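Local coordinates for PROTEIN (hypothetical protein EF0366) (Enterococcus faecalis, PDB 1VPY), which is of unknown function, a DUF72 family protein with a TIM alpha/beta barrel fold that carries bound zinc ions in the crystal, at residues E96-F101 / H140-L145; A133-I138 / Q167-N172; K137-H140 / P146-I149. One frame throughout, in Å; residues are numbered along the deposited sequence.

Interaction 1: residues E96-F101 / H140-L145; sequences EMITAF and HWFKDL. With ZN (zinc ion), chain D.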
ATOM      1  N   GLU A  96     -20.059  -4.060 -12.117  1.00 46.97           N
ATOM      2  CA  GLU A  96     -20.306  -2.638 -12.352  1.00 47.21           C
ATOM      3  C   GLU A  96     -19.334  -1.773 -11.542  1.00 47.40           C
ATOM      4  O   GLU A  96     -18.859  -0.737 -12.020  1.00 47.35           O
ATOM      5  CB  GLU A  96     -21.754  -2.306 -11.984  1.00 47.14           C
ATOM      6  CG  GLU A  96     -22.231  -0.908 -12.369  1.00 47.32           C
ATOM      7  CD  GLU A  96     -23.746  -0.746 -12.227  1.00 47.54           C
ATOM      8  OE1 GLU A  96     -24.494  -1.459 -12.937  1.00 47.50           O
ATOM      9  OE2 GLU A  96     -24.191   0.093 -11.407  1.00 47.52           O
HETATM   10  N   MSE A  97     -19.038  -2.218 -10.322  1.00 47.49           N
HETATM   11  CA  MSE A  97     -18.131  -1.516  -9.422  1.00 48.07           C
HETATM   12  C   MSE A  97     -16.676  -1.556  -9.905  1.00 47.23           C
HETATM   13  O   MSE A  97     -15.976  -0.542  -9.867  1.00 47.23           O
HETATM   14  CB  MSE A  97     -18.242  -2.092  -8.009  1.00 47.87           C
HETATM   15  CG  MSE A  97     -17.302  -1.439  -7.005  1.00 49.22           C
HETATM   16 SE   MSE A  97     -17.311  -2.242  -5.217  1.00 51.02          SE
HETATM   17  CE  MSE A  97     -16.846  -4.147  -5.696  1.00 50.51           C
ATOM     18  N   ILE A  98     -16.227  -2.728 -10.348  1.00 46.56           N
ATOM     19  CA  ILE A  98     -14.887  -2.877 -10.901  1.00 45.96           C
ATOM     20  C   ILE A  98     -14.698  -2.034 -12.167  1.00 45.83           C
ATOM     21  O   ILE A  98     -13.665  -1.377 -12.323  1.00 45.92           O
ATOM     22  CB  ILE A  98     -14.532  -4.370 -11.136  1.00 45.86           C
ATOM     23  CG1 ILE A  98     -14.304  -5.073  -9.795  1.00 45.42           C
ATOM     24  CG2 ILE A  98     -13.301  -4.526 -12.026  1.00 45.60           C
ATOM     25  CD1 ILE A  98     -13.153  -4.510  -8.974  1.00 44.38           C
ATOM     26  N   THR A  99     -15.704  -2.034 -13.045  1.00 45.36           N
ATOM     27  CA  THR A  99     -15.678  -1.235 -14.277  1.00 45.07           C
ATOM     28  C   THR A  99     -15.559   0.264 -13.998  1.00 44.77           C
ATOM     29  O   THR A  99     -14.826   0.966 -14.692  1.00 44.89           O
ATOM     30  CB  THR A  99     -16.944  -1.460 -15.141  1.00 45.07           C
ATOM     31  OG1 THR A  99     -17.290  -2.846 -15.143  1.00 45.34           O
ATOM     32  CG2 THR A  99     -16.718  -0.987 -16.579  1.00 44.85           C
ATOM     33  N   ALA A 100     -16.293   0.746 -12.997  1.00 44.32           N
ATOM     34  CA  ALA A 100     -16.263   2.157 -12.622  1.00 44.01           C
ATOM     35  C   ALA A 100     -14.882   2.556 -12.116  1.00 43.84           C
ATOM     36  O   ALA A 100     -14.346   3.599 -12.503  1.00 43.74           O
ATOM     37  CB  ALA A 100     -17.324   2.455 -11.577  1.00 43.92           C
ATOM     38  N   PHE A 101     -14.307   1.709 -11.264  1.00 43.71           N
ATOM     39  CA  PHE A 101     -12.971   1.941 -10.730  1.00 43.56           C
ATOM     40  C   PHE A 101     -11.922   1.960 -11.840  1.00 43.47           C
ATOM     41  O   PHE A 101     -11.156   2.922 -11.953  1.00 43.76           O
ATOM     42  CB  PHE A 101     -12.615   0.907  -9.649  1.00 43.53           C
ATOM     43  CG  PHE A 101     -11.288   1.161  -8.983  1.00 43.40           C
ATOM     44  CD1 PHE A 101     -11.173   2.106  -7.968  1.00 42.97           C
ATOM     45  CD2 PHE A 101     -10.152   0.456  -9.373  1.00 43.37           C
ATOM     46  CE1 PHE A 101      -9.943   2.350  -7.355  1.00 43.72           C
ATOM     47  CE2 PHE A 101      -8.919   0.693  -8.769  1.00 43.39           C
ATOM     48  CZ  PHE A 101      -8.814   1.640  -7.756  1.00 43.75           C
ATOM     49  N   HIS A 140      -8.278 -11.684 -11.091  1.00 42.23           N
ATOM     50  CA  HIS A 140      -9.012 -11.683 -12.353  1.00 42.96           C
ATOM     51  C   HIS A 140      -9.501 -10.288 -12.728  1.00 42.65           C
ATOM     52  O   HIS A 140      -9.267  -9.840 -13.848  1.00 42.60           O
ATOM     53  CB  HIS A 140     -10.181 -12.666 -12.306  1.00 43.56           C
ATOM     54  CG  HIS A 140     -11.053 -12.616 -13.519  1.00 46.46           C
ATOM     55  ND1 HIS A 140     -10.593 -12.934 -14.779  1.00 49.15           N
ATOM     56  CD2 HIS A 140     -12.354 -12.278 -13.667  1.00 49.43           C
ATOM     57  CE1 HIS A 140     -11.574 -12.793 -15.651  1.00 50.95           C
ATOM     58  NE2 HIS A 140     -12.654 -12.396 -15.001  1.00 55.47           N
ATOM     59  N   TRP A 141     -10.167  -9.612 -11.787  1.00 42.49           N
ATOM     60  CA  TRP A 141     -10.659  -8.246 -11.994  1.00 42.30           C
ATOM     61  C   TRP A 141      -9.563  -7.280 -12.405  1.00 42.38           C
ATOM     62  O   TRP A 141      -9.815  -6.329 -13.137  1.00 42.33           O
ATOM     63  CB  TRP A 141     -11.313  -7.692 -10.728  1.00 42.07           C
ATOM     64  CG  TRP A 141     -12.648  -8.264 -10.402  1.00 41.86           C
ATOM     65  CD1 TRP A 141     -13.536  -8.837 -11.268  1.00 41.57           C
ATOM     66  CD2 TRP A 141     -13.272  -8.289  -9.114  1.00 41.78           C
ATOM     67  NE1 TRP A 141     -14.667  -9.234 -10.596  1.00 41.57           N
ATOM     68  CE2 TRP A 141     -14.534  -8.907  -9.272  1.00 41.90           C
ATOM     69  CE3 TRP A 141     -12.886  -7.851  -7.839  1.00 41.25           C
ATOM     70  CZ2 TRP A 141     -15.409  -9.106  -8.203  1.00 41.80           C
ATOM     71  CZ3 TRP A 141     -13.755  -8.046  -6.778  1.00 41.41           C
ATOM     72  CH2 TRP A 141     -15.004  -8.669  -6.966  1.00 41.80           C
ATOM     73  N   PHE A 142      -8.351  -7.517 -11.918  1.00 42.67           N
ATOM     74  CA  PHE A 142      -7.246  -6.604 -12.173  1.00 43.04           C
ATOM     75  C   PHE A 142      -6.241  -7.109 -13.205  1.00 43.47           C
ATOM     76  O   PHE A 142      -5.059  -6.772 -13.137  1.00 43.69           O
ATOM     77  CB  PHE A 142      -6.571  -6.201 -10.865  1.00 42.56           C
ATOM     78  CG  PHE A 142      -7.366  -5.214 -10.064  1.00 42.54           C
ATOM     79  CD1 PHE A 142      -7.258  -3.846 -10.312  1.00 42.17           C
ATOM     80  CD2 PHE A 142      -8.244  -5.646  -9.069  1.00 41.98           C
ATOM     81  CE1 PHE A 142      -8.004  -2.927  -9.568  1.00 41.81           C
ATOM     82  CE2 PHE A 142      -8.989  -4.735  -8.330  1.00 40.93           C
ATOM     83  CZ  PHE A 142      -8.869  -3.376  -8.579  1.00 41.23           C
ATOM     84  N   LYS A 143      -6.727  -7.908 -14.155  1.00 43.92           N
ATOM     85  CA  LYS A 143      -5.956  -8.337 -15.325  1.00 44.16           C
ATOM     86  C   LYS A 143      -4.475  -8.496 -15.002  1.00 44.24           C
ATOM     87  O   LYS A 143      -4.109  -9.329 -14.173  1.00 44.62           O
ATOM     88  CB  LYS A 143      -6.172  -7.365 -16.497  1.00 44.35           C
ATOM     89  N   ASP A 144      -3.629  -7.686 -15.634  1.00 44.18           N
ATOM     90  CA  ASP A 144      -2.183  -7.773 -15.428  1.00 43.95           C
ATOM     91  C   ASP A 144      -1.643  -6.542 -14.706  1.00 43.41           C
ATOM     92  O   ASP A 144      -0.489  -6.153 -14.893  1.00 43.61           O
ATOM     93  CB  ASP A 144      -1.473  -7.972 -16.767  1.00 44.29           C
ATOM     94  CG  ASP A 144      -1.920  -9.236 -17.478  1.00 45.45           C
ATOM     95  OD1 ASP A 144      -1.495 -10.341 -17.060  1.00 46.44           O
ATOM     96  OD2 ASP A 144      -2.696  -9.119 -18.457  1.00 46.72           O
ATOM     97  N   LEU A 145      -2.486  -5.950 -13.863  1.00 42.65           N
ATOM     98  CA  LEU A 145      -2.164  -4.722 -13.144  1.00 41.75           C
ATOM     99  C   LEU A 145      -1.446  -5.028 -11.828  1.00 41.34           C
ATOM    100  O   LEU A 145      -1.736  -6.049 -11.192  1.00 41.52           O
ATOM    101  CB  LEU A 145      -3.437  -3.903 -12.892  1.00 41.46           C
ATOM    102  CG  LEU A 145      -4.125  -3.338 -14.138  1.00 40.99           C
ATOM    103  CD1 LEU A 145      -5.475  -2.761 -13.790  1.00 39.31           C
ATOM    104  CD2 LEU A 145      -3.247  -2.294 -14.833  1.00 41.10           C
TER
HETATM  105 ZN    ZN D 280     -14.358 -11.267 -15.344  1.00 71.95          ZN
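F142 O takes two bonds, one from L145 N further along the chain, at 2.8 Å, closing a type II' beta turn from F142 to L145, and one from R139 NH2 before it. The turn ends helix 129-141, which packs against helix 94-104 on the outside of the TIM barrel; the contact itself is wholly apolar. H140 takes no part in the packing; its NE2 binds a zinc ion at 2.1 Å. I98 has the largest buried area of the contact. Its CG1 lies over one face of the W141 indole, 3.7 Å from the centroid of the five-membered ring and 22° off the normal, a CH-pi contact. CG1 is placed there by a first torsion (chi1 -72°) that sets it anti to the carbonyl carbon, while CD1 runs on to the six-membered ring, 3.5 Å from W141 CE3. The same methyl also reaches F142 CE2 at 4.2 Å. One helical turn further, F101 crosses F142 at about a right angle, and F117 of strand 114-120 meets both rings, linking the helix pair to the barrel wall. F101 CE2 comes in the plane of the F142 ring, at its edge, 3.8 Å from F142 CE1.

Interaction 2: residues A133-I138 / Q167-N172; sequences AYLQKI and QFMKEN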
ATOM      1  N   ALA A 133     -10.603 -17.488  -2.285  1.00 39.31           N
ATOM      2  CA  ALA A 133     -11.318 -17.464  -3.564  1.00 39.12           C
ATOM      3  C   ALA A 133     -11.796 -16.061  -3.957  1.00 38.99           C
ATOM      4  O   ALA A 133     -12.141 -15.826  -5.118  1.00 38.98           O
ATOM      5  CB  ALA A 133     -12.490 -18.443  -3.544  1.00 39.03           C
ATOM      6  N   TYR A 134     -11.827 -15.142  -2.991  1.00 38.75           N
ATOM      7  CA  TYR A 134     -12.086 -13.734  -3.283  1.00 38.53           C
ATOM      8  C   TYR A 134     -10.822 -13.032  -3.765  1.00 38.48           C
ATOM      9  O   TYR A 134     -10.893 -12.138  -4.609  1.00 38.56           O
ATOM     10  CB  TYR A 134     -12.669 -12.993  -2.072  1.00 38.56           C
ATOM     11  CG  TYR A 134     -13.015 -11.545  -2.368  1.00 38.33           C
ATOM     12  CD1 TYR A 134     -14.226 -11.211  -2.976  1.00 38.51           C
ATOM     13  CD2 TYR A 134     -12.128 -10.515  -2.053  1.00 38.04           C
ATOM     14  CE1 TYR A 134     -14.546  -9.891  -3.263  1.00 38.26           C
ATOM     15  CE2 TYR A 134     -12.439  -9.187  -2.335  1.00 37.91           C
ATOM     16  CZ  TYR A 134     -13.650  -8.889  -2.942  1.00 38.49           C
ATOM     17  OH  TYR A 134     -13.974  -7.590  -3.228  1.00 38.81           O
ATOM     18  N   LEU A 135      -9.669 -13.427  -3.220  1.00 38.34           N
ATOM     19  CA  LEU A 135      -8.384 -12.884  -3.667  1.00 38.16           C
ATOM     20  C   LEU A 135      -8.101 -13.285  -5.112  1.00 38.32           C
ATOM     21  O   LEU A 135      -7.465 -12.540  -5.860  1.00 38.29           O
ATOM     22  CB  LEU A 135      -7.238 -13.330  -2.754  1.00 38.01           C
ATOM     23  CG  LEU A 135      -7.172 -12.784  -1.323  1.00 37.50           C
ATOM     24  CD1 LEU A 135      -5.923 -13.280  -0.614  1.00 36.98           C
ATOM     25  CD2 LEU A 135      -7.220 -11.272  -1.294  1.00 37.02           C
ATOM     26  N   GLN A 136      -8.592 -14.459  -5.501  1.00 38.40           N
ATOM     27  CA  GLN A 136      -8.505 -14.906  -6.882  1.00 38.53           C
ATOM     28  C   GLN A 136      -9.389 -14.047  -7.778  1.00 38.75           C
ATOM     29  O   GLN A 136      -8.989 -13.702  -8.890  1.00 38.75           O
ATOM     30  CB  GLN A 136      -8.850 -16.391  -7.002  1.00 38.49           C
ATOM     31  CG  GLN A 136      -7.805 -17.289  -6.348  1.00 38.46           C
ATOM     32  CD  GLN A 136      -8.139 -18.761  -6.417  1.00 38.32           C
ATOM     33  OE1 GLN A 136      -9.302 -19.158  -6.330  1.00 39.05           O
ATOM     34  NE2 GLN A 136      -7.110 -19.586  -6.556  1.00 37.65           N
ATOM     35  N   LYS A 137     -10.571 -13.682  -7.281  1.00 39.02           N
ATOM     36  CA  LYS A 137     -11.458 -12.748  -7.988  1.00 39.59           C
ATOM     37  C   LYS A 137     -10.797 -11.378  -8.184  1.00 39.79           C
ATOM     38  O   LYS A 137     -10.957 -10.758  -9.240  1.00 40.01           O
ATOM     39  CB  LYS A 137     -12.812 -12.593  -7.276  1.00 39.54           C
ATOM     40  CG  LYS A 137     -13.728 -13.826  -7.351  1.00 40.05           C
ATOM     41  CD  LYS A 137     -15.200 -13.470  -7.123  1.00 40.06           C
ATOM     42  CE  LYS A 137     -15.533 -13.262  -5.647  1.00 40.69           C
ATOM     43  NZ  LYS A 137     -16.806 -12.495  -5.478  1.00 40.73           N
ATOM     44  N   ILE A 138     -10.057 -10.919  -7.171  1.00 39.89           N
ATOM     45  CA  ILE A 138      -9.293  -9.673  -7.260  1.00 39.98           C
ATOM     46  C   ILE A 138      -8.296  -9.741  -8.415  1.00 40.24           C
ATOM     47  O   ILE A 138      -8.212  -8.813  -9.224  1.00 40.14           O
ATOM     48  CB  ILE A 138      -8.522  -9.360  -5.944  1.00 39.94           C
ATOM     49  CG1 ILE A 138      -9.483  -9.078  -4.783  1.00 39.36           C
ATOM     50  CG2 ILE A 138      -7.546  -8.192  -6.142  1.00 39.70           C
ATOM     51  CD1 ILE A 138     -10.199  -7.743  -4.859  1.00 38.44           C
ATOM     52  N   GLN A 167       3.216 -18.456  -1.065  1.00 45.05           N
ATOM     53  CA  GLN A 167       3.192 -19.117  -2.372  1.00 45.02           C
ATOM     54  C   GLN A 167       1.990 -18.680  -3.211  1.00 44.74           C
ATOM     55  O   GLN A 167       2.117 -18.446  -4.416  1.00 44.62           O
ATOM     56  CB  GLN A 167       3.217 -20.645  -2.209  1.00 45.14           C
ATOM     57  CG  GLN A 167       3.518 -21.435  -3.490  1.00 45.85           C
ATOM     58  CD  GLN A 167       4.870 -21.090  -4.126  1.00 47.16           C
ATOM     59  OE1 GLN A 167       5.785 -20.584  -3.464  1.00 47.40           O
ATOM     60  NE2 GLN A 167       4.996 -21.367  -5.423  1.00 47.18           N
ATOM     61  N   PHE A 168       0.833 -18.566  -2.566  1.00 44.55           N
ATOM     62  CA  PHE A 168      -0.377 -18.067  -3.210  1.00 44.40           C
ATOM     63  C   PHE A 168      -0.194 -16.632  -3.701  1.00 44.51           C
ATOM     64  O   PHE A 168      -0.677 -16.278  -4.777  1.00 44.68           O
ATOM     65  CB  PHE A 168      -1.574 -18.162  -2.258  1.00 44.29           C
ATOM     66  CG  PHE A 168      -2.837 -17.552  -2.801  1.00 44.06           C
ATOM     67  CD1 PHE A 168      -3.688 -18.295  -3.617  1.00 43.89           C
ATOM     68  CD2 PHE A 168      -3.176 -16.236  -2.498  1.00 43.52           C
ATOM     69  CE1 PHE A 168      -4.859 -17.736  -4.123  1.00 43.72           C
ATOM     70  CE2 PHE A 168      -4.341 -15.668  -2.999  1.00 43.81           C
ATOM     71  CZ  PHE A 168      -5.187 -16.421  -3.814  1.00 43.92           C
HETATM   72  N   MSE A 169       0.499 -15.810  -2.914  1.00 44.48           N
HETATM   73  CA  MSE A 169       0.783 -14.433  -3.307  1.00 44.49           C
HETATM   74  C   MSE A 169       1.767 -14.394  -4.470  1.00 43.95           C
HETATM   75  O   MSE A 169       1.571 -13.647  -5.423  1.00 43.83           O
HETATM   76  CB  MSE A 169       1.320 -13.624  -2.124  1.00 45.28           C
HETATM   77  CG  MSE A 169       0.375 -13.544  -0.924  1.00 46.60           C
HETATM   78 SE   MSE A 169      -1.237 -12.453  -1.210  1.00 52.31          SE
HETATM   79  CE  MSE A 169      -2.234 -12.870   0.451  1.00 48.65           C
ATOM     80  N   LYS A 170       2.819 -15.207  -4.384  1.00 43.54           N
ATOM     81  CA  LYS A 170       3.774 -15.366  -5.483  1.00 43.11           C
ATOM     82  C   LYS A 170       3.100 -15.826  -6.777  1.00 42.78           C
ATOM     83  O   LYS A 170       3.277 -15.195  -7.820  1.00 42.90           O
ATOM     84  CB  LYS A 170       4.895 -16.342  -5.118  1.00 43.09           C
ATOM     85  CG  LYS A 170       6.234 -15.701  -4.846  1.00 42.85           C
ATOM     86  CD  LYS A 170       7.340 -16.446  -5.574  1.00 42.63           C
ATOM     87  CE  LYS A 170       8.722 -16.031  -5.083  1.00 42.15           C
ATOM     88  NZ  LYS A 170       9.042 -16.678  -3.785  1.00 41.54           N
ATOM     89  N   GLU A 171       2.330 -16.913  -6.703  1.00 42.11           N
ATOM     90  CA  GLU A 171       1.623 -17.461  -7.867  1.00 41.64           C
ATOM     91  C   GLU A 171       0.735 -16.445  -8.573  1.00 41.18           C
ATOM     92  O   GLU A 171       0.592 -16.492  -9.790  1.00 41.24           O
ATOM     93  CB  GLU A 171       0.781 -18.674  -7.478  1.00 41.67           C
ATOM     94  CG  GLU A 171       1.546 -19.985  -7.441  1.00 42.45           C
ATOM     95  CD  GLU A 171       0.815 -21.068  -6.659  1.00 43.49           C
ATOM     96  OE1 GLU A 171      -0.305 -20.798  -6.161  1.00 42.82           O
ATOM     97  OE2 GLU A 171       1.367 -22.188  -6.537  1.00 43.91           O
ATOM     98  N   ASN A 172       0.145 -15.529  -7.811  1.00 40.70           N
ATOM     99  CA  ASN A 172      -0.741 -14.518  -8.375  1.00 40.14           C
ATOM    100  C   ASN A 172      -0.060 -13.181  -8.628  1.00 39.82           C
ATOM    101  O   ASN A 172      -0.725 -12.201  -8.939  1.00 39.68           O
ATOM    102  CB  ASN A 172      -1.953 -14.323  -7.472  1.00 40.28           C
ATOM    103  CG  ASN A 172      -2.866 -15.528  -7.461  1.00 40.36           C
ATOM    104  OD1 ASN A 172      -3.518 -15.841  -8.458  1.00 40.59           O
ATOM    105  ND2 ASN A 172      -2.918 -16.214  -6.330  1.00 40.64           N
TER
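F168 reaches from helix 162-171 into the angle between L135 and Q136 of helix 129-141; it has the largest buried area and takes part in two of the three residue contacts. These two outer helices of the TIM barrel run nearly parallel: the axes of the short segments approach to 11.7 Å and cross at -19°, a spacing wide enough for side chains to fill. The ring of F168 leaves its helix with CG anti to the backbone N (chi1 175°), which stretches it across the gap. L135 and Q136 both have CG anti to the carbonyl carbon, yet they present different parts to it. L135 meets the ring corner with CB and CD1, each 3.7 Å from F168 CE2. Q136 instead brings CG in at the ring edge, near its plane, 3.7 Å from F168 CE1; its chain then continues extended, and the amide plane stands 39° from that of the ring. M169, a selenomethionine bent at its second torsion, turns its end back so that CE touches L135 CD1 at 3.9 Å. N172, the first residue beyond helix 162-171, lies over the ring from its own helix end. N172 ND2 donates to F168 O at 2.7 Å, in a bent bond, and sits 3.2 Å above the middle of one ring face. N172 N binds the same F168 O at 3.2 Å, from the other face of the carbonyl plane. The interface therefore owes its cohesion to hydrocarbon contact, with the glutamine lending its aliphatic part, while polar bonds act inside helix 162-171 and its end, tying the asparagine amide to the backbone of the very residue whose ring it overlies.

Interaction 3: residues K137-H140 / P146-I149; sequences KIRH and PIAI. With ZN (zinc ion), chain D.
A water bridges R139 and I147, accepting from R139 NH1 at 2.7 Å and from I147 N at 3.0 Å, so that the end of a helix is joined to the first residue of a strand through solvent in an otherwise buried contact. The two elements belong to the beta-alpha-beta unit formed by strand 114-120, helix 129-141 and strand 147-150 of the TIM barrel, and R139 lies near the end of the helix, just before the chain turns back into the barrel. Its side chain starts with CG anti to the backbone N (chi1 174°), then bends at the second and third torsions, which brings the guanidinium round toward the strand. The water lies in the guanidinium plane, at its edge. Beside it, R139 NH2 passes I147 CG1 at 3.7 Å, an oblique van der Waals contact in which the two side chains slide past each other in opposite directions. The strongest polar partner of R139 is L145 O, bound by NH2, and NH1 also donates to N172 O, just beyond helix 162-171. Deeper in, the contact becomes hydrocarbon: I138, whose CB is directed at the strand, meets it with CG2, 4.4 Å from I147 CG2 and 4.5 Å from I149 CD1, a rather loose meeting of branched side chains. Strand 147-150 is held in its sheet by backbone bonds to F117 and V119 on one neighbouring strand and to S175 on the other. The contact thus sets isoleucine contacts beside a guanidinium group: F142 O and L145 O of the turn after helix 129-141, N172 O just beyond helix 162-171 and a water gather round it, a setting that would probably stabilise its positive charge.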
ATOM      1  N   LYS A 137     -10.571 -13.682  -7.281  1.00 39.02           N
ATOM      2  CA  LYS A 137     -11.458 -12.748  -7.988  1.00 39.59           C
ATOM      3  C   LYS A 137     -10.797 -11.378  -8.184  1.00 39.79           C
ATOM      4  O   LYS A 137     -10.957 -10.758  -9.240  1.00 40.01           O
ATOM      5  CB  LYS A 137     -12.812 -12.593  -7.276  1.00 39.54           C
ATOM      6  CG  LYS A 137     -13.728 -13.826  -7.351  1.00 40.05           C
ATOM      7  CD  LYS A 137     -15.200 -13.470  -7.123  1.00 40.06           C
ATOM      8  CE  LYS A 137     -15.533 -13.262  -5.647  1.00 40.69           C
ATOM      9  NZ  LYS A 137     -16.806 -12.495  -5.478  1.00 40.73           N
ATOM     10  N   ILE A 138     -10.057 -10.919  -7.171  1.00 39.89           N
ATOM     11  CA  ILE A 138      -9.293  -9.673  -7.260  1.00 39.98           C
ATOM     12  C   ILE A 138      -8.296  -9.741  -8.415  1.00 40.24           C
ATOM     13  O   ILE A 138      -8.212  -8.813  -9.224  1.00 40.14           O
ATOM     14  CB  ILE A 138      -8.522  -9.360  -5.944  1.00 39.94           C
ATOM     15  CG1 ILE A 138      -9.483  -9.078  -4.783  1.00 39.36           C
ATOM     16  CG2 ILE A 138      -7.546  -8.192  -6.142  1.00 39.70           C
ATOM     17  CD1 ILE A 138     -10.199  -7.743  -4.859  1.00 38.44           C
ATOM     18  N   ARG A 139      -7.551 -10.843  -8.481  1.00 40.66           N
ATOM     19  CA  ARG A 139      -6.541 -11.038  -9.523  1.00 41.10           C
ATOM     20  C   ARG A 139      -7.161 -10.980 -10.915  1.00 41.62           C
ATOM     21  O   ARG A 139      -6.644 -10.296 -11.799  1.00 41.78           O
ATOM     22  CB  ARG A 139      -5.773 -12.352  -9.313  1.00 40.93           C
ATOM     23  CG  ARG A 139      -4.780 -12.729 -10.421  1.00 40.25           C
ATOM     24  CD  ARG A 139      -3.528 -11.873 -10.409  1.00 39.45           C
ATOM     25  NE  ARG A 139      -3.779 -10.518 -10.890  1.00 39.42           N
ATOM     26  CZ  ARG A 139      -2.945  -9.493 -10.733  1.00 39.40           C
ATOM     27  NH1 ARG A 139      -1.791  -9.656 -10.104  1.00 38.44           N
ATOM     28  NH2 ARG A 139      -3.263  -8.296 -11.206  1.00 39.85           N
ATOM     29  N   HIS A 140      -8.278 -11.684 -11.091  1.00 42.23           N
ATOM     30  CA  HIS A 140      -9.012 -11.683 -12.353  1.00 42.96           C
ATOM     31  C   HIS A 140      -9.501 -10.288 -12.728  1.00 42.65           C
ATOM     32  O   HIS A 140      -9.267  -9.840 -13.848  1.00 42.60           O
ATOM     33  CB  HIS A 140     -10.181 -12.666 -12.306  1.00 43.56           C
ATOM     34  CG  HIS A 140     -11.053 -12.616 -13.519  1.00 46.46           C
ATOM     35  ND1 HIS A 140     -10.593 -12.934 -14.779  1.00 49.15           N
ATOM     36  CD2 HIS A 140     -12.354 -12.278 -13.667  1.00 49.43           C
ATOM     37  CE1 HIS A 140     -11.574 -12.793 -15.651  1.00 50.95           C
ATOM     38  NE2 HIS A 140     -12.654 -12.396 -15.001  1.00 55.47           N
ATOM     39  N   PRO A 146      -0.506  -4.147 -11.418  1.00 40.63           N
ATOM     40  CA  PRO A 146       0.261  -4.366 -10.187  1.00 39.90           C
ATOM     41  C   PRO A 146      -0.601  -4.183  -8.935  1.00 39.34           C
ATOM     42  O   PRO A 146      -1.093  -3.085  -8.676  1.00 39.39           O
ATOM     43  CB  PRO A 146       1.348  -3.291 -10.259  1.00 40.00           C
ATOM     44  CG  PRO A 146       0.750  -2.205 -11.101  1.00 40.16           C
ATOM     45  CD  PRO A 146      -0.118  -2.894 -12.100  1.00 40.43           C
ATOM     46  N   ILE A 147      -0.783  -5.259  -8.174  1.00 38.59           N
ATOM     47  CA  ILE A 147      -1.627  -5.227  -6.982  1.00 37.89           C
ATOM     48  C   ILE A 147      -0.818  -5.469  -5.709  1.00 37.60           C
ATOM     49  O   ILE A 147      -0.160  -6.500  -5.564  1.00 37.49           O
ATOM     50  CB  ILE A 147      -2.777  -6.260  -7.059  1.00 37.73           C
ATOM     51  CG1 ILE A 147      -3.644  -6.030  -8.302  1.00 37.98           C
ATOM     52  CG2 ILE A 147      -3.619  -6.225  -5.794  1.00 37.67           C
ATOM     53  CD1 ILE A 147      -4.224  -4.629  -8.426  1.00 38.66           C
ATOM     54  N   ALA A 148      -0.862  -4.501  -4.799  1.00 36.91           N
ATOM     55  CA  ALA A 148      -0.278  -4.668  -3.487  1.00 36.56           C
ATOM     56  C   ALA A 148      -1.400  -5.035  -2.529  1.00 36.46           C
ATOM     57  O   ALA A 148      -2.364  -4.280  -2.363  1.00 36.75           O
ATOM     58  CB  ALA A 148       0.421  -3.399  -3.050  1.00 36.40           C
ATOM     59  N   ILE A 149      -1.284  -6.211  -1.920  1.00 36.19           N
ATOM     60  CA  ILE A 149      -2.290  -6.719  -0.984  1.00 35.94           C
ATOM     61  C   ILE A 149      -1.797  -6.458   0.437  1.00 36.18           C
ATOM     62  O   ILE A 149      -0.644  -6.755   0.765  1.00 36.32           O
ATOM     63  CB  ILE A 149      -2.514  -8.256  -1.186  1.00 35.72           C
ATOM     64  CG1 ILE A 149      -3.080  -8.579  -2.582  1.00 35.05           C
ATOM     65  CG2 ILE A 149      -3.330  -8.863  -0.052  1.00 35.45           C
ATOM     66  CD1 ILE A 149      -4.544  -8.235  -2.799  1.00 34.90           C
TER
HETATM   67 ZN    ZN D 280     -14.358 -11.267 -15.344  1.00 71.95          ZN
HETATM   68  O   HOH W   1       0.048  -7.882  -9.250  1.00 33.20           O

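In the fold
All three contacts use helix 129-141, which meets helix 94-104 in interaction 1, helix 162-171 in interaction 2 and strand 147-150 of the closed eight-stranded parallel barrel in interaction 3. The centres of interactions 1 and 2 are 15 Å apart; interaction 3 is nearer to both, 9 Å from the first and 7 Å from the second. Along the chain the order is 94-104, 129-141, 147-150, 162-171, so a single helix is joined to an earlier outer helix, a later one and the strand that follows it. W141 touches Y134 between interactions 1 and 2, and the R139 side chain connects interaction 3 with the other two, so the three contacts adjoin one another around helix 129-141.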